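Local coordinates for protein putative efflux transporter (Bacteroides eggerthii, PDB 4L8J) that probably serves as a periplasmic adaptor (membrane fusion) subunit of an efflux pump, as in HlyD family secretion proteins, at residues S261-D266 with K270-W275; V32-L37 with S138-L143; L178-D183 with E203-I208; F39-Q44 with R68-Q73; V188-D191 with V197-A200. All coordinates share one frame; numbering follows the deposited sequence.

Contact 1 of 5, residues S261-D266 with K270-W275; sequences SAVFGD and KNTYVW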
# COMPACT_ATOMS: atom_id res chain seq x y z
N SER A 261 -12.63 -2.86 13.88
CA SER A 261 -13.54 -2.91 15.03
C SER A 261 -13.61 -4.33 15.69
O SER A 261 -14.16 -4.47 16.78
CB SER A 261 -14.92 -2.43 14.62
OG SER A 261 -15.54 -3.34 13.73
N ALA A 262 -13.05 -5.36 15.04
CA ALA A 262 -13.01 -6.72 15.60
C ALA A 262 -11.85 -6.90 16.59
O ALA A 262 -11.92 -7.78 17.45
CB ALA A 262 -12.88 -7.75 14.48
N VAL A 263 -10.79 -6.09 16.45
CA VAL A 263 -9.56 -6.27 17.21
C VAL A 263 -9.54 -5.40 18.48
O VAL A 263 -9.92 -4.23 18.48
CB VAL A 263 -8.32 -6.02 16.29
CG1 VAL A 263 -7.00 -6.18 17.05
CG2 VAL A 263 -8.33 -6.96 15.08
N PHE A 264 -9.08 -6.02 19.59
CA PHE A 264 -8.96 -5.36 20.88
C PHE A 264 -7.69 -5.83 21.62
O PHE A 264 -7.07 -6.84 21.24
CB PHE A 264 -10.24 -5.59 21.73
CG PHE A 264 -10.61 -7.03 21.98
CD1 PHE A 264 -11.45 -7.71 21.11
CD2 PHE A 264 -10.13 -7.70 23.10
CE1 PHE A 264 -11.80 -9.04 21.35
CE2 PHE A 264 -10.51 -9.02 23.35
CZ PHE A 264 -11.34 -9.69 22.47
N GLY A 265 -7.31 -5.07 22.64
CA GLY A 265 -6.13 -5.36 23.45
C GLY A 265 -6.45 -6.00 24.79
O GLY A 265 -7.54 -6.53 25.02
N ASP A 266 -5.47 -5.96 25.69
CA ASP A 266 -5.52 -6.47 27.06
C ASP A 266 -4.84 -5.44 27.97
O ASP A 266 -3.78 -4.93 27.61
CB ASP A 266 -4.83 -7.85 27.15
CG ASP A 266 -5.15 -8.67 28.40
OD1 ASP A 266 -5.03 -8.12 29.52
OD2 ASP A 266 -5.45 -9.87 28.25
N LYS A 270 0.63 -6.38 25.61
CA LYS A 270 0.64 -5.67 24.32
C LYS A 270 -0.01 -6.53 23.17
O LYS A 270 0.01 -6.11 22.00
CB LYS A 270 2.08 -5.23 23.96
CG LYS A 270 3.02 -6.35 23.55
CD LYS A 270 4.26 -5.81 22.83
CE LYS A 270 4.91 -6.87 21.97
NZ LYS A 270 6.05 -6.32 21.19
N ASN A 271 -0.63 -7.68 23.51
CA ASN A 271 -1.26 -8.59 22.53
C ASN A 271 -2.56 -8.07 21.94
O ASN A 271 -3.26 -7.26 22.54
CB ASN A 271 -1.54 -9.95 23.13
CG ASN A 271 -0.36 -10.60 23.77
OD1 ASN A 271 0.79 -10.33 23.40
ND2 ASN A 271 -0.61 -11.48 24.73
N THR A 272 -2.90 -8.59 20.75
CA THR A 272 -4.16 -8.25 20.07
C THR A 272 -5.02 -9.48 19.98
O THR A 272 -4.52 -10.58 19.77
CB THR A 272 -3.90 -7.62 18.70
OG1 THR A 272 -3.06 -8.49 17.93
CG2 THR A 272 -3.29 -6.21 18.83
N TYR A 273 -6.33 -9.29 20.14
CA TYR A 273 -7.32 -10.36 20.15
C TYR A 273 -8.53 -10.03 19.30
O TYR A 273 -8.78 -8.87 18.98
CB TYR A 273 -7.82 -10.61 21.60
CG TYR A 273 -6.71 -10.88 22.59
CD1 TYR A 273 -6.24 -12.18 22.81
CD2 TYR A 273 -6.10 -9.84 23.29
CE1 TYR A 273 -5.19 -12.43 23.69
CE2 TYR A 273 -5.04 -10.09 24.17
CZ TYR A 273 -4.61 -11.39 24.39
OH TYR A 273 -3.58 -11.62 25.27
N VAL A 274 -9.31 -11.08 19.02
CA VAL A 274 -10.65 -11.05 18.43
C VAL A 274 -11.55 -11.99 19.25
O VAL A 274 -11.05 -12.87 19.96
CB VAL A 274 -10.72 -11.44 16.92
CG1 VAL A 274 -9.96 -10.45 16.03
CG2 VAL A 274 -10.28 -12.89 16.69
N TRP A 275 -12.87 -11.86 19.06
CA TRP A 275 -13.84 -12.81 19.60
C TRP A 275 -14.24 -13.71 18.45
O TRP A 275 -14.77 -13.21 17.46
CB TRP A 275 -15.09 -12.12 20.18
CG TRP A 275 -14.91 -11.35 21.45
CD1 TRP A 275 -15.08 -10.00 21.62
CD2 TRP A 275 -14.59 -11.89 22.74
NE1 TRP A 275 -14.89 -9.67 22.95
CE2 TRP A 275 -14.57 -10.81 23.65
CE3 TRP A 275 -14.35 -13.19 23.22
CZ2 TRP A 275 -14.30 -10.99 25.02
CZ3 TRP A 275 -14.09 -13.37 24.57
CH2 TRP A 275 -14.02 -12.27 25.44
O HOH W 1 -13.81 -9.50 17.83
O HOH W 2 -3.11 -5.19 24.58
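F264 O accepts a hydrogen bond from Y273 N at 2.8 Å and a C-H...O contact from T272 CA. F264 N returns a bond to Y273 O (2.9 Å). This antiparallel hydrogen-bonded pair bridges a short, irregular beta hairpin whose first strand is only weakly bonded. F264 CG stands between the backbone N and the carbonyl carbon (chi1 57°). This puts one ring face over Y273 CB, a CH-pi contact 3.9 Å from the ring centroid. The outer atoms CE1 and CZ of F264 lie over one face of W275, obliquely, planes 35° apart; F264 CE1 is 3.4 Å from W275 CD1. W275 NE1 bonds V315 O of the second subunit. With an alanine here, F264 would probably lose its support at CE1 and CZ, and that V315 O its donor. A water links A262 O to W275 N. D266 OD2 makes a salt bridge with R284, and D266 CB rests on Y273 CE2. N271 ND2 donates to Y273 OH at 3.0 Å, in the plane of the N271 amide.

Contact 2 of 5, residues V32-L37 with S138-L143; sequences VEYVKL and SIETRL
Y34 and E140 cross at about a right angle, the ring and the carboxylate planes 62° apart. A single atom of the glutamate does the touching. E140 OE1 lies 3.9 Å from Y34 CD2 and 4.0 Å from Y34 CB, beside the root of the ring rather than its hydroxyl. E140 reaches there because CG is anti to the backbone N (chi1 -159°) and the chain runs out extended. The second meeting is apolar and thin: K36 CG is 4.4 Å from L143 CD1. The K36 amine leads away from L143 and bonds G153 O.

The two strands are not neighbours. In the sheet of the barrel-sandwich domain, strand 155-161 runs between 34-38 and 137-142, and the contact reaches across it. R158 of that middle strand packs on both Y34 and L143. A classic beta bulge at E140 and T141 sits opposite R158. The two segments bury 119 Å² between them at the surface. The chemistry is that of loose van der Waals contact: a carboxylate oxygen beside ring carbons, and two aliphatic groups. Both strands bond to strand 155-161, not to each other, so these side-chain touches probably add little.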
# COMPACT_ATOMS: atom_id res chain seq x y z
N VAL A 32 -33.69 -29.00 -21.00
CA VAL A 32 -33.14 -30.21 -21.61
C VAL A 32 -34.11 -30.66 -22.69
O VAL A 32 -35.33 -30.49 -22.54
CB VAL A 32 -32.78 -31.36 -20.63
CG1 VAL A 32 -31.65 -32.22 -21.20
CG2 VAL A 32 -32.40 -30.83 -19.25
N GLU A 33 -33.58 -31.15 -23.82
CA GLU A 33 -34.38 -31.61 -24.94
C GLU A 33 -34.96 -33.01 -24.65
O GLU A 33 -34.20 -33.94 -24.34
CB GLU A 33 -33.54 -31.63 -26.24
N TYR A 34 -36.30 -33.14 -24.73
CA TYR A 34 -36.91 -34.45 -24.51
C TYR A 34 -36.72 -35.28 -25.78
O TYR A 34 -36.96 -34.80 -26.89
CB TYR A 34 -38.39 -34.38 -24.05
CG TYR A 34 -39.44 -34.00 -25.08
CD1 TYR A 34 -39.87 -34.91 -26.04
CD2 TYR A 34 -40.13 -32.79 -24.98
CE1 TYR A 34 -40.86 -34.58 -26.97
CE2 TYR A 34 -41.15 -32.46 -25.88
CZ TYR A 34 -41.51 -33.36 -26.87
OH TYR A 34 -42.50 -33.03 -27.77
N VAL A 35 -36.21 -36.50 -25.60
CA VAL A 35 -35.98 -37.45 -26.69
C VAL A 35 -37.21 -38.35 -26.78
O VAL A 35 -37.64 -38.94 -25.78
CB VAL A 35 -34.67 -38.24 -26.49
CG1 VAL A 35 -34.45 -39.24 -27.62
CG2 VAL A 35 -33.48 -37.28 -26.38
N LYS A 36 -37.83 -38.37 -27.97
CA LYS A 36 -39.00 -39.20 -28.26
C LYS A 36 -38.49 -40.60 -28.58
O LYS A 36 -37.65 -40.75 -29.46
CB LYS A 36 -39.81 -38.61 -29.42
CG LYS A 36 -41.22 -39.20 -29.55
CD LYS A 36 -41.82 -39.01 -30.95
CE LYS A 36 -41.28 -40.00 -31.96
NZ LYS A 36 -41.60 -39.59 -33.35
N LEU A 37 -38.89 -41.58 -27.78
CA LEU A 37 -38.47 -42.97 -27.97
C LEU A 37 -39.49 -43.69 -28.76
O LEU A 37 -40.69 -43.53 -28.53
CB LEU A 37 -38.23 -43.69 -26.64
CG LEU A 37 -36.96 -43.37 -25.87
CD1 LEU A 37 -36.77 -44.35 -24.74
CD2 LEU A 37 -35.74 -43.39 -26.79
N SER A 138 -35.08 -39.83 -17.24
CA SER A 138 -36.34 -39.89 -16.53
C SER A 138 -37.50 -39.82 -17.51
O SER A 138 -37.45 -39.08 -18.51
CB SER A 138 -36.42 -38.81 -15.46
OG SER A 138 -36.68 -37.52 -16.00
N ILE A 139 -38.53 -40.62 -17.24
CA ILE A 139 -39.71 -40.69 -18.08
C ILE A 139 -40.53 -39.44 -17.83
O ILE A 139 -41.17 -39.30 -16.79
CB ILE A 139 -40.54 -42.00 -17.85
CG1 ILE A 139 -39.66 -43.28 -17.88
CG2 ILE A 139 -41.76 -42.07 -18.77
CD1 ILE A 139 -38.82 -43.55 -19.16
N GLU A 140 -40.46 -38.51 -18.79
CA GLU A 140 -41.22 -37.27 -18.71
C GLU A 140 -42.67 -37.55 -19.04
O GLU A 140 -43.55 -37.09 -18.34
CB GLU A 140 -40.62 -36.19 -19.63
CG GLU A 140 -41.03 -34.77 -19.24
CD GLU A 140 -40.63 -33.68 -20.22
OE1 GLU A 140 -41.24 -33.60 -21.31
OE2 GLU A 140 -39.72 -32.89 -19.88
N THR A 141 -42.93 -38.34 -20.10
CA THR A 141 -44.29 -38.66 -20.51
C THR A 141 -44.40 -40.07 -21.09
O THR A 141 -43.54 -40.50 -21.86
CB THR A 141 -44.81 -37.62 -21.56
OG1 THR A 141 -44.44 -36.29 -21.19
CG2 THR A 141 -46.32 -37.67 -21.77
N ARG A 142 -45.49 -40.75 -20.76
CA ARG A 142 -45.89 -42.03 -21.30
C ARG A 142 -46.97 -41.74 -22.35
O ARG A 142 -48.06 -41.27 -22.00
CB ARG A 142 -46.41 -42.92 -20.17
CG ARG A 142 -46.33 -44.38 -20.48
CD ARG A 142 -46.33 -45.14 -19.19
NE ARG A 142 -47.65 -45.70 -18.93
CZ ARG A 142 -47.86 -46.85 -18.31
NH1 ARG A 142 -46.84 -47.55 -17.84
NH2 ARG A 142 -49.09 -47.30 -18.14
N LEU A 143 -46.64 -41.97 -23.64
CA LEU A 143 -47.49 -41.61 -24.78
C LEU A 143 -48.45 -42.69 -25.25
O LEU A 143 -49.37 -42.40 -26.04
CB LEU A 143 -46.60 -41.18 -25.96
CG LEU A 143 -45.65 -40.03 -25.69
CD1 LEU A 143 -44.63 -39.90 -26.80
CD2 LEU A 143 -46.40 -38.71 -25.48

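Contact 3 of 5, residues L178-D183 with E203-I208; sequences LLRAKD and EEYLDI
L179, near the end of helix 176-180, and Y205, the last residue of strand 198-205, bring their CA atoms to 8.9 Å, so side chains alone span the gap. L179 CD1 lies over one face of the Y205 ring, and L179 CB is 4.1 Å from Y205 CE2. R180 passes the hydroxyl end of the tyrosine, its CG 3.6 Å from Y205 OH. Its chain is extended from CG to NE and carries the guanidinium on to D207. There R180 NH2 forms a salt bridge with D207 OD2 at 3.2 Å, taking the syn lone pair. The bond is bent, with 136° at the hydrogen, and D207 OD2 is tilted 31° out of the guanidinium plane. A water reinforces it: the water accepts from R180 NE at 3.0 Å and donates to D207 OD2 at 2.7 Å. If D207 were an alanine, R180 would probably lose its charged mate, the water would lose an acceptor, and the guanidinium would be freer to turn. The contact joins the end of helix 176-180 to the end of barrel strand 198-205. I215 of strand 215-221 packs on both L179 and Y205, L176 of the helix touches Y205 and D207, and L178 packs on strands 20-29 and 238-246.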
# COMPACT_ATOMS: atom_id res chain seq x y z
N LEU A 178 -11.47 -12.83 -13.43
CA LEU A 178 -11.84 -13.77 -12.38
C LEU A 178 -12.13 -15.13 -12.98
O LEU A 178 -11.77 -16.12 -12.36
CB LEU A 178 -13.02 -13.26 -11.51
CG LEU A 178 -12.74 -11.94 -10.76
CD1 LEU A 178 -14.01 -11.35 -10.17
CD2 LEU A 178 -11.65 -12.11 -9.71
N LEU A 179 -12.74 -15.20 -14.19
CA LEU A 179 -12.99 -16.48 -14.86
C LEU A 179 -11.69 -17.12 -15.36
O LEU A 179 -11.60 -18.34 -15.41
CB LEU A 179 -13.95 -16.31 -16.04
CG LEU A 179 -15.42 -16.08 -15.69
CD1 LEU A 179 -16.18 -15.58 -16.92
CD2 LEU A 179 -16.08 -17.37 -15.18
N ARG A 180 -10.71 -16.30 -15.75
CA ARG A 180 -9.43 -16.77 -16.25
C ARG A 180 -8.47 -17.19 -15.10
O ARG A 180 -7.52 -17.92 -15.37
CB ARG A 180 -8.75 -15.69 -17.10
CG ARG A 180 -9.35 -15.52 -18.48
CD ARG A 180 -8.80 -14.29 -19.16
NE ARG A 180 -9.08 -14.29 -20.60
CZ ARG A 180 -8.77 -13.30 -21.44
NH1 ARG A 180 -8.19 -12.19 -20.98
NH2 ARG A 180 -9.05 -13.41 -22.73
N ALA A 181 -8.68 -16.72 -13.85
CA ALA A 181 -7.79 -17.06 -12.74
C ALA A 181 -7.66 -18.57 -12.60
O ALA A 181 -8.65 -19.31 -12.72
CB ALA A 181 -8.28 -16.46 -11.43
N LYS A 182 -6.41 -19.04 -12.39
CA LYS A 182 -6.10 -20.45 -12.24
C LYS A 182 -6.84 -21.02 -11.05
O LYS A 182 -6.92 -20.39 -9.97
CB LYS A 182 -4.58 -20.67 -12.05
N ASP A 183 -7.42 -22.20 -11.24
CA ASP A 183 -8.12 -22.94 -10.19
C ASP A 183 -9.34 -22.16 -9.61
O ASP A 183 -9.73 -22.42 -8.47
CB ASP A 183 -7.14 -23.35 -9.05
CG ASP A 183 -5.87 -24.08 -9.51
OD1 ASP A 183 -5.99 -25.05 -10.30
OD2 ASP A 183 -4.76 -23.66 -9.11
N GLU A 203 -18.04 -25.90 -17.71
CA GLU A 203 -18.22 -26.64 -18.93
C GLU A 203 -17.61 -25.82 -20.06
O GLU A 203 -16.84 -26.35 -20.87
CB GLU A 203 -19.68 -27.01 -19.22
CG GLU A 203 -19.76 -27.82 -20.52
CD GLU A 203 -21.10 -28.33 -20.98
OE1 GLU A 203 -22.04 -27.52 -21.12
OE2 GLU A 203 -21.19 -29.55 -21.29
N GLU A 204 -17.95 -24.52 -20.12
CA GLU A 204 -17.49 -23.60 -21.15
C GLU A 204 -18.00 -22.18 -20.89
O GLU A 204 -18.94 -22.00 -20.14
CB GLU A 204 -17.96 -24.04 -22.54
CG GLU A 204 -19.48 -24.02 -22.66
CD GLU A 204 -20.08 -24.74 -23.84
OE1 GLU A 204 -19.58 -25.84 -24.19
OE2 GLU A 204 -21.09 -24.24 -24.38
N TYR A 205 -17.40 -21.19 -21.54
CA TYR A 205 -17.90 -19.82 -21.51
C TYR A 205 -17.57 -19.18 -22.83
O TYR A 205 -16.52 -19.49 -23.42
CB TYR A 205 -17.44 -18.98 -20.30
CG TYR A 205 -15.96 -18.71 -20.14
CD1 TYR A 205 -15.35 -17.64 -20.80
CD2 TYR A 205 -15.19 -19.42 -19.22
CE1 TYR A 205 -14.00 -17.34 -20.61
CE2 TYR A 205 -13.85 -19.11 -18.99
CZ TYR A 205 -13.25 -18.08 -19.70
OH TYR A 205 -11.93 -17.80 -19.48
N LEU A 206 -18.47 -18.31 -23.33
CA LEU A 206 -18.25 -17.61 -24.59
C LEU A 206 -17.43 -16.35 -24.32
O LEU A 206 -17.92 -15.43 -23.65
CB LEU A 206 -19.59 -17.28 -25.28
CG LEU A 206 -19.50 -16.67 -26.69
CD1 LEU A 206 -18.84 -17.64 -27.72
CD2 LEU A 206 -20.87 -16.23 -27.19
N ASP A 207 -16.18 -16.32 -24.82
CA ASP A 207 -15.29 -15.18 -24.59
C ASP A 207 -15.04 -14.35 -25.86
O ASP A 207 -14.13 -14.62 -26.63
CB ASP A 207 -13.95 -15.65 -23.96
CG ASP A 207 -12.84 -14.63 -23.71
OD1 ASP A 207 -13.06 -13.41 -23.98
OD2 ASP A 207 -11.75 -15.05 -23.26
N ILE A 208 -15.85 -13.30 -26.01
CA ILE A 208 -15.76 -12.20 -26.99
C ILE A 208 -16.01 -10.92 -26.17
O ILE A 208 -17.07 -10.29 -26.31
CB ILE A 208 -16.69 -12.28 -28.25
CG1 ILE A 208 -17.00 -13.72 -28.72
CG2 ILE A 208 -16.12 -11.40 -29.38
CD1 ILE A 208 -18.41 -13.91 -29.37
O HOH W 3 -10.83 -16.60 -21.28

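Contact 4 of 5, residues F39-Q44 with R68-Q73; sequences FRVSGQ and RDISLQ
V41 and I70 reach toward each other tip to tip, and they make up the close part of this contact. I70 CD1 is 4.1 Å from V41 CG2 and the same distance from V41 CB, so one methyl sits against the branch of the valine. I70 presents it by an extended chain: CG1 is anti to the carbonyl carbon (chi1 -71°), and CD1 continues outward (chi2 162°). V41 is buried. I65 of strand 61-65 and N125 of helix 102-127 pack on both V41 and I70, and M126 adds to the I70 side. The small meeting of two side chains is therefore part of a wider packing cluster with I65, N125 and M126.

The other side is looser. S42 O is 4.4 Å from I70 CD1, a marginal approach. The S42 side chain is exposed, and its OG makes a weak hydrogen bond with S152 N. Between the two segments only 74 Å² is buried.

Segment 39-44 leads into strand 43-47 of the barrel-sandwich domain, while 68-73 opens the long helix 68-95. Helices 68-95 and 102-127 form an alpha-helical hairpin. A lipoyl-like beta domain with such a hairpin growing out of it is typical of HlyD-type adaptor proteins, and this contact lies at the base of the hairpin.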
# COMPACT_ATOMS: atom_id res chain seq x y z
N PHE A 39 -40.28 -47.51 -31.27
CA PHE A 39 -39.87 -48.82 -31.78
C PHE A 39 -39.40 -48.66 -33.25
O PHE A 39 -39.84 -47.73 -33.94
CB PHE A 39 -41.04 -49.83 -31.71
CG PHE A 39 -41.35 -50.39 -30.34
CD1 PHE A 39 -40.73 -51.54 -29.88
CD2 PHE A 39 -42.30 -49.78 -29.53
CE1 PHE A 39 -41.03 -52.07 -28.62
CE2 PHE A 39 -42.62 -50.32 -28.27
CZ PHE A 39 -41.97 -51.45 -27.82
N ARG A 40 -38.50 -49.54 -33.70
CA ARG A 40 -38.03 -49.50 -35.09
C ARG A 40 -38.87 -50.49 -35.93
O ARG A 40 -38.67 -50.61 -37.14
CB ARG A 40 -36.52 -49.79 -35.18
CG ARG A 40 -35.65 -48.71 -34.52
CD ARG A 40 -34.19 -49.10 -34.49
NE ARG A 40 -33.41 -48.21 -33.62
CZ ARG A 40 -32.22 -48.51 -33.11
NH1 ARG A 40 -31.64 -49.67 -33.37
NH2 ARG A 40 -31.60 -47.64 -32.32
N VAL A 41 -39.80 -51.20 -35.26
CA VAL A 41 -40.72 -52.19 -35.83
C VAL A 41 -42.14 -51.84 -35.42
O VAL A 41 -42.32 -51.07 -34.48
CB VAL A 41 -40.37 -53.67 -35.46
CG1 VAL A 41 -39.13 -54.14 -36.19
CG2 VAL A 41 -40.22 -53.86 -33.95
N SER A 42 -43.14 -52.40 -36.11
CA SER A 42 -44.55 -52.20 -35.80
C SER A 42 -45.07 -53.41 -35.05
O SER A 42 -44.60 -54.53 -35.27
CB SER A 42 -45.35 -51.98 -37.09
OG SER A 42 -44.93 -50.82 -37.78
N GLY A 43 -46.02 -53.18 -34.15
CA GLY A 43 -46.59 -54.28 -33.39
C GLY A 43 -47.49 -53.85 -32.26
O GLY A 43 -47.80 -52.66 -32.13
N GLN A 44 -47.91 -54.82 -31.46
CA GLN A 44 -48.75 -54.57 -30.29
C GLN A 44 -47.91 -54.57 -29.00
O GLN A 44 -47.30 -55.59 -28.66
CB GLN A 44 -49.88 -55.63 -30.21
CG GLN A 44 -50.67 -55.58 -28.88
CD GLN A 44 -51.94 -56.39 -28.90
OE1 GLN A 44 -53.03 -55.82 -28.87
NE2 GLN A 44 -51.82 -57.72 -28.89
N ARG A 68 -44.34 -62.54 -31.50
CA ARG A 68 -44.89 -63.71 -32.19
C ARG A 68 -44.60 -63.75 -33.70
O ARG A 68 -43.95 -64.70 -34.13
CB ARG A 68 -46.41 -63.86 -31.94
N ASP A 69 -45.09 -62.76 -34.48
CA ASP A 69 -44.95 -62.71 -35.95
C ASP A 69 -43.50 -62.58 -36.40
O ASP A 69 -43.07 -63.35 -37.25
CB ASP A 69 -45.79 -61.57 -36.54
CG ASP A 69 -47.29 -61.74 -36.36
OD1 ASP A 69 -47.74 -62.89 -36.14
OD2 ASP A 69 -48.02 -60.72 -36.45
N ILE A 70 -42.75 -61.67 -35.78
CA ILE A 70 -41.34 -61.44 -36.08
C ILE A 70 -40.54 -62.72 -35.77
O ILE A 70 -39.67 -63.09 -36.56
CB ILE A 70 -40.84 -60.20 -35.30
CG1 ILE A 70 -41.46 -58.94 -35.92
CG2 ILE A 70 -39.31 -60.12 -35.29
CD1 ILE A 70 -41.44 -57.64 -35.01
N SER A 71 -40.90 -63.43 -34.67
CA SER A 71 -40.26 -64.68 -34.27
C SER A 71 -40.42 -65.77 -35.34
O SER A 71 -39.48 -66.53 -35.59
CB SER A 71 -40.82 -65.17 -32.94
OG SER A 71 -40.15 -66.34 -32.48
N LEU A 72 -41.61 -65.82 -35.99
CA LEU A 72 -41.92 -66.77 -37.07
C LEU A 72 -41.06 -66.48 -38.30
O LEU A 72 -40.47 -67.41 -38.83
CB LEU A 72 -43.41 -66.74 -37.43
CG LEU A 72 -44.33 -67.50 -36.47
CD1 LEU A 72 -45.67 -66.80 -36.31
CD2 LEU A 72 -44.52 -68.94 -36.91
N GLN A 73 -40.96 -65.19 -38.70
CA GLN A 73 -40.13 -64.77 -39.82
C GLN A 73 -38.65 -65.06 -39.54
O GLN A 73 -37.97 -65.57 -40.41
CB GLN A 73 -40.33 -63.28 -40.13
CG GLN A 73 -39.75 -62.85 -41.49
CD GLN A 73 -40.43 -63.58 -42.63
OE1 GLN A 73 -41.64 -63.47 -42.85
NE2 GLN A 73 -39.66 -64.40 -43.34

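Contact 5 of 5, residues V188-D191 with V197-A200; sequences VEFD and VFNA
V188 and F198 are an antiparallel hydrogen-bonded pair, joined by two backbone bonds. V188 N donates to F198 O at 2.8 Å, and F198 N donates to V188 O, also at 2.8 Å. V197 CA adds a C-H...O contact to V188 O at 3.4 Å. One carbonyl oxygen is thus approached by two neighbouring residues of the other strand.

Apolar side chains meet beside this pair. V188 CG2 touches A200 CB at 3.9 Å. V188 CG1 is turned the other way, anti to the backbone N (chi1 177°), and lies over the centre of one face of the F190 ring. The edge of that ring meets F198: F190 CE2 is 3.9 Å from F198 CD2, and the two side chains cross at about a right angle. E189 CB is 4.3 Å from V197 CG2. I219 and I221 of strand 215-221 and I167 of strand 166-171 pack on V188.

Among polar groups, E189 OE2 accepts a hydrogen bond from G195 N in the hairpin loop.

The hairpin of strands 185-190 and 198-205 is thus joined by paired backbone bonds. V188, F190 and A200 pack on other strands of the six-stranded barrel. F198 instead makes edge-to-face ring pairs with F226 and Y231 and touches D223. Adhesion between the side chains of the two segments is apolar and aromatic, without charge.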
# COMPACT_ATOMS: atom_id res chain seq x y z
N VAL A 188 -22.62 -23.91 -6.18
CA VAL A 188 -24.03 -23.64 -6.44
C VAL A 188 -24.91 -23.88 -5.23
O VAL A 188 -24.85 -24.93 -4.60
CB VAL A 188 -24.55 -24.48 -7.64
CG1 VAL A 188 -26.06 -24.27 -7.88
CG2 VAL A 188 -23.76 -24.16 -8.90
N GLU A 189 -25.78 -22.93 -4.99
CA GLU A 189 -26.82 -23.04 -3.99
C GLU A 189 -28.17 -22.80 -4.70
O GLU A 189 -28.38 -21.72 -5.24
CB GLU A 189 -26.58 -22.05 -2.84
CG GLU A 189 -27.51 -22.31 -1.66
CD GLU A 189 -27.49 -21.28 -0.55
OE1 GLU A 189 -27.00 -20.15 -0.77
OE2 GLU A 189 -27.99 -21.59 0.55
N PHE A 190 -29.04 -23.85 -4.79
CA PHE A 190 -30.35 -23.72 -5.45
C PHE A 190 -31.32 -22.98 -4.54
O PHE A 190 -31.35 -23.25 -3.32
CB PHE A 190 -30.92 -25.08 -5.87
CG PHE A 190 -30.06 -25.82 -6.87
CD1 PHE A 190 -30.17 -25.54 -8.23
CD2 PHE A 190 -29.14 -26.77 -6.46
CE1 PHE A 190 -29.37 -26.22 -9.15
CE2 PHE A 190 -28.33 -27.43 -7.38
CZ PHE A 190 -28.46 -27.16 -8.72
N ASP A 191 -32.09 -22.04 -5.11
CA ASP A 191 -33.10 -21.26 -4.40
C ASP A 191 -34.18 -22.18 -3.77
O ASP A 191 -34.67 -21.87 -2.69
CB ASP A 191 -33.78 -20.25 -5.35
CG ASP A 191 -32.85 -19.15 -5.86
OD1 ASP A 191 -31.75 -18.98 -5.28
OD2 ASP A 191 -33.24 -18.42 -6.79
N VAL A 197 -24.80 -26.38 -0.40
CA VAL A 197 -23.94 -25.89 -1.46
C VAL A 197 -23.31 -27.07 -2.19
O VAL A 197 -22.84 -28.02 -1.56
CB VAL A 197 -22.89 -24.95 -0.80
CG1 VAL A 197 -21.73 -24.63 -1.73
CG2 VAL A 197 -23.56 -23.67 -0.30
N PHE A 198 -23.34 -27.03 -3.53
CA PHE A 198 -22.78 -28.08 -4.37
C PHE A 198 -21.64 -27.56 -5.23
O PHE A 198 -21.75 -26.50 -5.84
CB PHE A 198 -23.87 -28.69 -5.28
CG PHE A 198 -25.04 -29.27 -4.54
CD1 PHE A 198 -25.00 -30.59 -4.08
CD2 PHE A 198 -26.20 -28.53 -4.33
CE1 PHE A 198 -26.11 -31.14 -3.41
CE2 PHE A 198 -27.28 -29.06 -3.64
CZ PHE A 198 -27.24 -30.37 -3.19
N ASN A 199 -20.56 -28.35 -5.33
CA ASN A 199 -19.46 -28.04 -6.21
C ASN A 199 -19.92 -28.19 -7.65
O ASN A 199 -20.75 -29.06 -7.98
CB ASN A 199 -18.25 -28.95 -5.92
CG ASN A 199 -17.05 -28.66 -6.80
OD1 ASN A 199 -16.36 -27.64 -6.65
ND2 ASN A 199 -16.84 -29.52 -7.80
N ALA A 200 -19.39 -27.35 -8.52
CA ALA A 200 -19.72 -27.39 -9.92
C ALA A 200 -18.46 -27.21 -10.69
O ALA A 200 -17.52 -26.60 -10.18
CB ALA A 200 -20.73 -26.29 -10.26

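The contacts are strung along an elongated chain. Contacts 1 and 4 are farthest apart, with centres about 83 Å from each other on opposite sides of the chain's centre. Contact 4 marks the base of the helical hairpin, and contact 2 lies in the same barrel-sandwich domain, about 24 Å away between centres; its loop encloses contact 4 along the chain. Contacts 3 and 5 share strand 198-205 of the beta-barrel, about 19 Å apart between centres, with contact 5 nested inside the loop of contact 3. The centres of contacts 1 and 5 are about 36 Å apart, and contact 1 is the one that touches the second subunit. A PEG molecule, probably from crystallisation, lies about 4 Å from the T272 side chain.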